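Local coordinates for protein putative glutathionylspermidine synthase (Methylobacillus flagellatus, PDB 3N6X) that probably acts as an ATP-dependent carbon-nitrogen ligase of the circularly permuted ATP-grasp family, perhaps on a glutathione- or spermidine-like substrate, at residues A[178-181]-A[182-186]; A[310-313]-A[314-317]; A[359-362]-A[363-366]. One frame throughout, in Å; residues are numbered along the deposited sequence.

The three contacts are local and follow one another along the chain, all within the circularly permuted ATP-grasp range. Interaction 1 is the end of helix 170-183. Interaction 2 is a buried turn leading from strand 308-310 into helix 316-319. Interaction 3 joins helix 352-360 to strand 365-369. None touches another. Interactions 1 and 2 lie on opposite sides of the chain's centre, with centres 37 Å apart. Interaction 3 has its centre 34 Å from that of interaction 2 and 44 Å from that of interaction 1. A glycerol, probably from the crystallisation liquor, lies about 3 Å from the side chain of Met-181 in interaction 1.

Interaction 1 of 3, residues A[178-181]-A[182-186]; sequences KMMM and RLFPE
Met-179 to Met-181 meet Leu-183 to Pro-185 in a local contact at the C-terminal end of helix 170-183, just before helix 185-190. Arg-182, Leu-183 and Phe-184 donate their backbone N-H to the carbonyls four residues back. The last of these bonds, Phe-184 N to Met-180 O, is 2.8 Å long and fairly straight at 162°. The three methionines are selenomethionines. Met-180 has CG anti to its carbonyl carbon (chi1 -72°), and further bends at chi2 and chi3 carry its end to the Phe-184 ring. Its SE lies in the ring plane at the edge, 5.2 Å from the centroid and 4.0 Å from Phe-184 CE2. Met-180 CE is 3.9 Å from Phe-184 CD2. Leu-183 CB sits over the centre of one face of the same ring. Beside this pair, Met-179 SE meets Leu-183 CD1 at 3.8 Å. Were Leu-183 cut back to an alanine, Met-179 SE would probably lose this apolar partner and a gap would open beside Leu-49 of helix 42-53. Phe-184 is the first residue to leave helical angles. Pro-185 has no N-H to give Met-181 O, and its CD lies 3.3 Å from that oxygen instead. Trp-30 meets Phe-184 edge-to-face and also hydrogen-bonds Glu-186 OE2, while Phe-72 and Trp-470 pack on Met-180. The contact is thus a Met-aromatic pair at a helix C-terminus, where helix 170-183 gives way at Phe-184 and the chain turns into helix 185-190.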
loop_
_atom_site.group_PDB
_atom_site.type_symbol
_atom_site.label_atom_id
_atom_site.label_comp_id
_atom_site.label_asym_id
_atom_site.label_seq_id
_atom_site.Cartn_x
_atom_site.Cartn_y
_atom_site.Cartn_z
ATOM N N LYS A 178 12.332 3.331 14.057
ATOM C CA LYS A 178 13.714 3.594 14.449
ATOM C C LYS A 178 13.856 5.028 15.023
ATOM O O LYS A 178 14.496 5.209 16.050
ATOM C CB LYS A 178 14.639 3.379 13.237
ATOM C CG LYS A 178 16.110 3.278 13.584
ATOM C CD LYS A 178 16.984 3.169 12.325
ATOM C CE LYS A 178 18.389 3.684 12.563
ATOM N NZ LYS A 178 19.422 2.677 12.192
HETATM N N MSE A 179 13.161 6.008 14.406
HETATM C CA MSE A 179 13.129 7.423 14.818
HETATM C C MSE A 179 12.482 7.594 16.205
HETATM O O MSE A 179 13.030 8.307 17.053
HETATM C CB MSE A 179 12.374 8.258 13.754
HETATM C CG MSE A 179 12.149 9.725 14.148
HETATM SE SE MSE A 179 13.834 10.668 14.487
HETATM C CE MSE A 179 14.260 11.111 12.736
HETATM N N MSE A 180 11.309 6.939 16.428
HETATM C CA MSE A 180 10.569 6.993 17.692
HETATM C C MSE A 180 11.369 6.370 18.829
HETATM O O MSE A 180 11.345 6.885 19.949
HETATM C CB MSE A 180 9.203 6.281 17.558
HETATM C CG MSE A 180 8.196 7.056 16.721
HETATM SE SE MSE A 180 7.515 8.691 17.551
HETATM C CE MSE A 180 6.671 7.953 19.073
HETATM N N MSE A 181 12.050 5.229 18.549
HETATM C CA MSE A 181 12.882 4.526 19.524
HETATM C C MSE A 181 14.119 5.376 19.897
HETATM O O MSE A 181 14.557 5.362 21.051
HETATM C CB MSE A 181 13.310 3.147 18.978
HETATM C CG MSE A 181 14.184 2.341 19.975
HETATM SE SE MSE A 181 13.265 1.971 21.702
HETATM C CE MSE A 181 12.168 0.503 21.082
ATOM N N ARG A 182 14.668 6.118 18.919
ATOM C CA ARG A 182 15.832 6.978 19.129
ATOM C C ARG A 182 15.441 8.211 19.978
ATOM O O ARG A 182 16.164 8.564 20.905
ATOM C CB ARG A 182 16.408 7.407 17.770
ATOM C CG ARG A 182 17.793 8.020 17.809
ATOM C CD ARG A 182 18.206 8.402 16.395
ATOM N NE ARG A 182 19.638 8.686 16.277
ATOM C CZ ARG A 182 20.209 9.157 15.172
ATOM N NH1 ARG A 182 19.477 9.403 14.091
ATOM N NH2 ARG A 182 21.516 9.386 15.139
ATOM N N LEU A 183 14.281 8.832 19.682
ATOM C CA LEU A 183 13.820 10.011 20.413
ATOM C C LEU A 183 13.284 9.672 21.799
ATOM O O LEU A 183 13.632 10.353 22.763
ATOM C CB LEU A 183 12.725 10.758 19.620
ATOM C CG LEU A 183 13.123 11.444 18.315
ATOM C CD1 LEU A 183 11.883 11.860 17.535
ATOM C CD2 LEU A 183 14.017 12.652 18.565
ATOM N N PHE A 184 12.353 8.682 21.896
ATOM C CA PHE A 184 11.652 8.399 23.156
ATOM C C PHE A 184 11.722 6.919 23.623
ATOM O O PHE A 184 10.676 6.272 23.773
ATOM C CB PHE A 184 10.187 8.881 23.079
ATOM C CG PHE A 184 9.964 10.112 22.226
ATOM C CD1 PHE A 184 10.327 11.375 22.688
ATOM C CD2 PHE A 184 9.380 10.011 20.971
ATOM C CE1 PHE A 184 10.112 12.516 21.904
ATOM C CE2 PHE A 184 9.156 11.153 20.191
ATOM C CZ PHE A 184 9.516 12.400 20.666
ATOM N N PRO A 185 12.931 6.394 23.970
ATOM C CA PRO A 185 13.010 4.995 24.437
ATOM C C PRO A 185 12.098 4.699 25.626
ATOM O O PRO A 185 11.493 3.629 25.681
ATOM C CB PRO A 185 14.500 4.821 24.794
ATOM C CG PRO A 185 15.046 6.210 24.900
ATOM C CD PRO A 185 14.270 7.017 23.918
ATOM N N GLU A 186 11.942 5.673 26.536
ATOM C CA GLU A 186 11.105 5.523 27.734
ATOM C C GLU A 186 9.617 5.234 27.409
ATOM O O GLU A 186 8.940 4.554 28.179
ATOM C CB GLU A 186 11.265 6.741 28.674
ATOM C CG GLU A 186 10.630 8.036 28.166
ATOM C CD GLU A 186 11.427 8.866 27.168
ATOM O OE1 GLU A 186 12.507 8.411 26.722
ATOM O OE2 GLU A 186 10.964 9.980 26.835
#

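Interaction 2 of 3, residues A[310-313]-A[314-317]; sequences ANAV and GTGV
Thr-315 turns its methyl group, CG2, back onto Ala-312. CG2 lies 3.3 Å from Ala-312 O and 4.2 Å from Ala-312 CB. It also comes within 4.4 Å of Asn-311 CB, at the margin of contact. Thr-315 OG1 sits between the backbone N and the carbonyl carbon (chi1 62°). This leaves CG2 anti to the carbonyl carbon and facing the preceding residues. The two branches therefore do different work. CG2 packs against the Ala-312 carbonyl and, more loosely, its CB, while OG1 hydrogen-bonds Leu-164 O. The Asn-311 side chain reaches the same carbonyl. Its ND2 is hydrogen-bonded to both Leu-164 O and Ile-144 O, so two carbonyls hold the amide. Leu-164 O in turn is gripped by both side chains. Val-313 CB points away from the following residues. Val-313 and Gly-314 have the backbone angles of a type II turn, with phi of 87° at Gly-314. No hydrogen bond closes this turn. A beta carbon at Gly-314 would run into Val-313 O, only 2.6 Å from it. Outside groups hold the backbone instead. Arg-275 binds Asn-311 O and Ala-312 O, and Asp-279 OD2 takes the N-H of Gly-314. The peptide bond before Asn-311 is cis. The turn carries the chain from strand 308-310, which pairs with strand 268-275, into helix 316-319. Leu-102 of helix 81-105 packs on Thr-315, and Tyr-302 of helix 298-303 touches Ala-312 and Val-313.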
loop_
_atom_site.group_PDB
_atom_site.type_symbol
_atom_site.label_atom_id
_atom_site.label_comp_id
_atom_site.label_asym_id
_atom_site.label_seq_id
_atom_site.Cartn_x
_atom_site.Cartn_y
_atom_site.Cartn_z
ATOM N N ALA A 310 8.369 -11.717 -8.748
ATOM C CA ALA A 310 7.542 -11.330 -7.615
ATOM C C ALA A 310 7.543 -9.811 -7.486
ATOM O O ALA A 310 8.604 -9.233 -7.344
ATOM C CB ALA A 310 8.075 -11.970 -6.339
ATOM N N ASN A 311 6.380 -9.145 -7.623
ATOM C CA ASN A 311 5.077 -9.780 -7.880
ATOM C C ASN A 311 4.995 -10.322 -9.314
ATOM O O ASN A 311 5.775 -9.918 -10.188
ATOM C CB ASN A 311 3.942 -8.789 -7.622
ATOM C CG ASN A 311 3.741 -8.443 -6.161
ATOM O OD1 ASN A 311 4.353 -9.020 -5.257
ATOM N ND2 ASN A 311 2.832 -7.537 -5.894
ATOM N N ALA A 312 4.107 -11.292 -9.528
ATOM C CA ALA A 312 3.891 -11.895 -10.831
ATOM C C ALA A 312 3.528 -10.844 -11.864
ATOM O O ALA A 312 3.030 -9.773 -11.508
ATOM C CB ALA A 312 2.773 -12.923 -10.740
ATOM N N VAL A 313 3.745 -11.164 -13.148
ATOM C CA VAL A 313 3.318 -10.338 -14.268
ATOM C C VAL A 313 1.764 -10.469 -14.369
ATOM O O VAL A 313 1.229 -11.557 -14.158
ATOM C CB VAL A 313 4.025 -10.818 -15.586
ATOM C CG1 VAL A 313 3.376 -10.205 -16.831
ATOM C CG2 VAL A 313 5.524 -10.512 -15.555
ATOM N N GLY A 314 1.077 -9.360 -14.645
ATOM C CA GLY A 314 -0.374 -9.356 -14.842
ATOM C C GLY A 314 -1.243 -9.216 -13.604
ATOM O O GLY A 314 -2.443 -9.509 -13.665
ATOM N N THR A 315 -0.669 -8.741 -12.472
ATOM C CA THR A 315 -1.466 -8.544 -11.247
ATOM C C THR A 315 -2.352 -7.298 -11.338
ATOM O O THR A 315 -3.302 -7.168 -10.561
ATOM C CB THR A 315 -0.572 -8.471 -9.996
ATOM O OG1 THR A 315 0.293 -7.340 -10.111
ATOM C CG2 THR A 315 0.224 -9.746 -9.768
ATOM N N GLY A 316 -2.011 -6.383 -12.262
ATOM C CA GLY A 316 -2.705 -5.111 -12.439
ATOM C C GLY A 316 -4.198 -5.221 -12.697
ATOM O O GLY A 316 -4.942 -4.282 -12.418
ATOM N N VAL A 317 -4.649 -6.366 -13.250
ATOM C CA VAL A 317 -6.061 -6.592 -13.517
ATOM C C VAL A 317 -6.882 -6.677 -12.205
ATOM O O VAL A 317 -8.064 -6.350 -12.211
ATOM C CB VAL A 317 -6.295 -7.803 -14.471
ATOM C CG1 VAL A 317 -6.001 -9.140 -13.782
ATOM C CG2 VAL A 317 -7.707 -7.788 -15.045
#

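Interaction 3 of 3, residues A[359-362]-A[363-366]; sequences LDNL and AELV
The Asn-361 amide and the Glu-364 carboxylate stand nearly at right angles, their planes 83° apart. Neither is stacked on the other. They approach through oxygens, with Asn-361 OD1 3.7 Å from Glu-364 OE2. Two oxygens this near probably repel weakly, since the glutamate is likely to be charged. The amide is anchored through its nitrogen, as ND2 hydrogen-bonds Tyr-357 O in the last turns of helix 352-360. With CG anti to its carbonyl carbon (chi1 -59°), Asn-361 can bring ND2 to this oxygen, one turn back. The Asn-361 carbonyl serves the residues that follow. Asn-361 O accepts a hydrogen bond from Glu-364 N at 3.1 Å, the donor lying above the carbonyl plane. This bond closes a type I beta turn, with Leu-362 and Ala-363 at its corners. A second, looser turn, roughly type I, overlaps it, and its Leu-365 N to Leu-362 O bond is weak at 3.4 Å. The pair of turns takes the chain from helix to strand 365-369 of the four-stranded antiparallel sheet. The side chain of Leu-365 folds back over the first turn, its CG 3.5 Å from Asn-361 O and its CD1 4.3 Å from Asn-361 CB. The Leu-362 side chain packs on Ile-396 of helix 386-398 and Leu-379 of strand 378-380. Ala-363 touches Leu-389 of helix 386-398.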
loop_
_atom_site.group_PDB
_atom_site.type_symbol
_atom_site.label_atom_id
_atom_site.label_comp_id
_atom_site.label_asym_id
_atom_site.label_seq_id
_atom_site.Cartn_x
_atom_site.Cartn_y
_atom_site.Cartn_z
ATOM N N LEU A 359 -21.922 14.121 -11.339
ATOM C CA LEU A 359 -22.087 15.531 -11.723
ATOM C C LEU A 359 -23.338 16.146 -11.112
ATOM O O LEU A 359 -23.352 17.344 -10.833
ATOM C CB LEU A 359 -22.100 15.688 -13.242
ATOM C CG LEU A 359 -20.784 15.380 -13.954
ATOM C CD1 LEU A 359 -20.947 15.479 -15.439
ATOM C CD2 LEU A 359 -19.664 16.306 -13.476
ATOM N N ASP A 360 -24.365 15.319 -10.850
ATOM C CA ASP A 360 -25.616 15.779 -10.242
ATOM C C ASP A 360 -25.527 15.917 -8.698
ATOM O O ASP A 360 -26.335 16.625 -8.106
ATOM C CB ASP A 360 -26.790 14.858 -10.639
ATOM C CG ASP A 360 -28.162 15.453 -10.362
ATOM O OD1 ASP A 360 -28.433 16.585 -10.845
ATOM O OD2 ASP A 360 -28.961 14.796 -9.657
ATOM N N ASN A 361 -24.561 15.228 -8.057
ATOM C CA ASN A 361 -24.414 15.240 -6.596
ATOM C C ASN A 361 -22.978 15.577 -6.185
ATOM O O ASN A 361 -22.521 15.164 -5.120
ATOM C CB ASN A 361 -24.842 13.889 -6.016
ATOM C CG ASN A 361 -26.259 13.532 -6.334
ATOM O OD1 ASN A 361 -27.190 13.940 -5.647
ATOM N ND2 ASN A 361 -26.459 12.773 -7.391
ATOM N N LEU A 362 -22.293 16.374 -7.010
ATOM C CA LEU A 362 -20.886 16.749 -6.849
ATOM C C LEU A 362 -20.516 17.358 -5.481
ATOM O O LEU A 362 -19.430 17.083 -4.972
ATOM C CB LEU A 362 -20.463 17.674 -8.001
ATOM C CG LEU A 362 -18.981 17.685 -8.370
ATOM C CD1 LEU A 362 -18.519 16.330 -8.871
ATOM C CD2 LEU A 362 -18.698 18.730 -9.431
ATOM N N ALA A 363 -21.414 18.172 -4.887
ATOM C CA ALA A 363 -21.152 18.851 -3.602
ATOM C C ALA A 363 -21.246 17.906 -2.367
ATOM O O ALA A 363 -21.073 18.362 -1.230
ATOM C CB ALA A 363 -22.102 20.033 -3.436
ATOM N N GLU A 364 -21.546 16.602 -2.596
ATOM C CA GLU A 364 -21.697 15.604 -1.530
ATOM C C GLU A 364 -20.631 14.513 -1.622
ATOM O O GLU A 364 -20.558 13.645 -0.744
ATOM C CB GLU A 364 -23.087 14.955 -1.608
ATOM C CG GLU A 364 -24.235 15.891 -1.289
ATOM C CD GLU A 364 -25.568 15.409 -1.827
ATOM O OE1 GLU A 364 -26.081 14.384 -1.319
ATOM O OE2 GLU A 364 -26.088 16.041 -2.777
ATOM N N LEU A 365 -19.815 14.544 -2.684
ATOM C CA LEU A 365 -18.864 13.475 -2.973
ATOM C C LEU A 365 -17.427 13.918 -2.974
ATOM O O LEU A 365 -17.136 15.119 -2.946
ATOM C CB LEU A 365 -19.203 12.822 -4.338
ATOM C CG LEU A 365 -20.622 12.296 -4.513
ATOM C CD1 LEU A 365 -20.921 12.042 -5.971
ATOM C CD2 LEU A 365 -20.855 11.039 -3.689
ATOM N N VAL A 366 -16.512 12.928 -3.045
ATOM C CA VAL A 366 -15.074 13.125 -3.161
ATOM C C VAL A 366 -14.671 12.573 -4.513
ATOM O O VAL A 366 -14.914 11.397 -4.792
ATOM C CB VAL A 366 -14.294 12.419 -2.005
ATOM C CG1 VAL A 366 -12.788 12.433 -2.269
ATOM C CG2 VAL A 366 -14.612 13.061 -0.661
#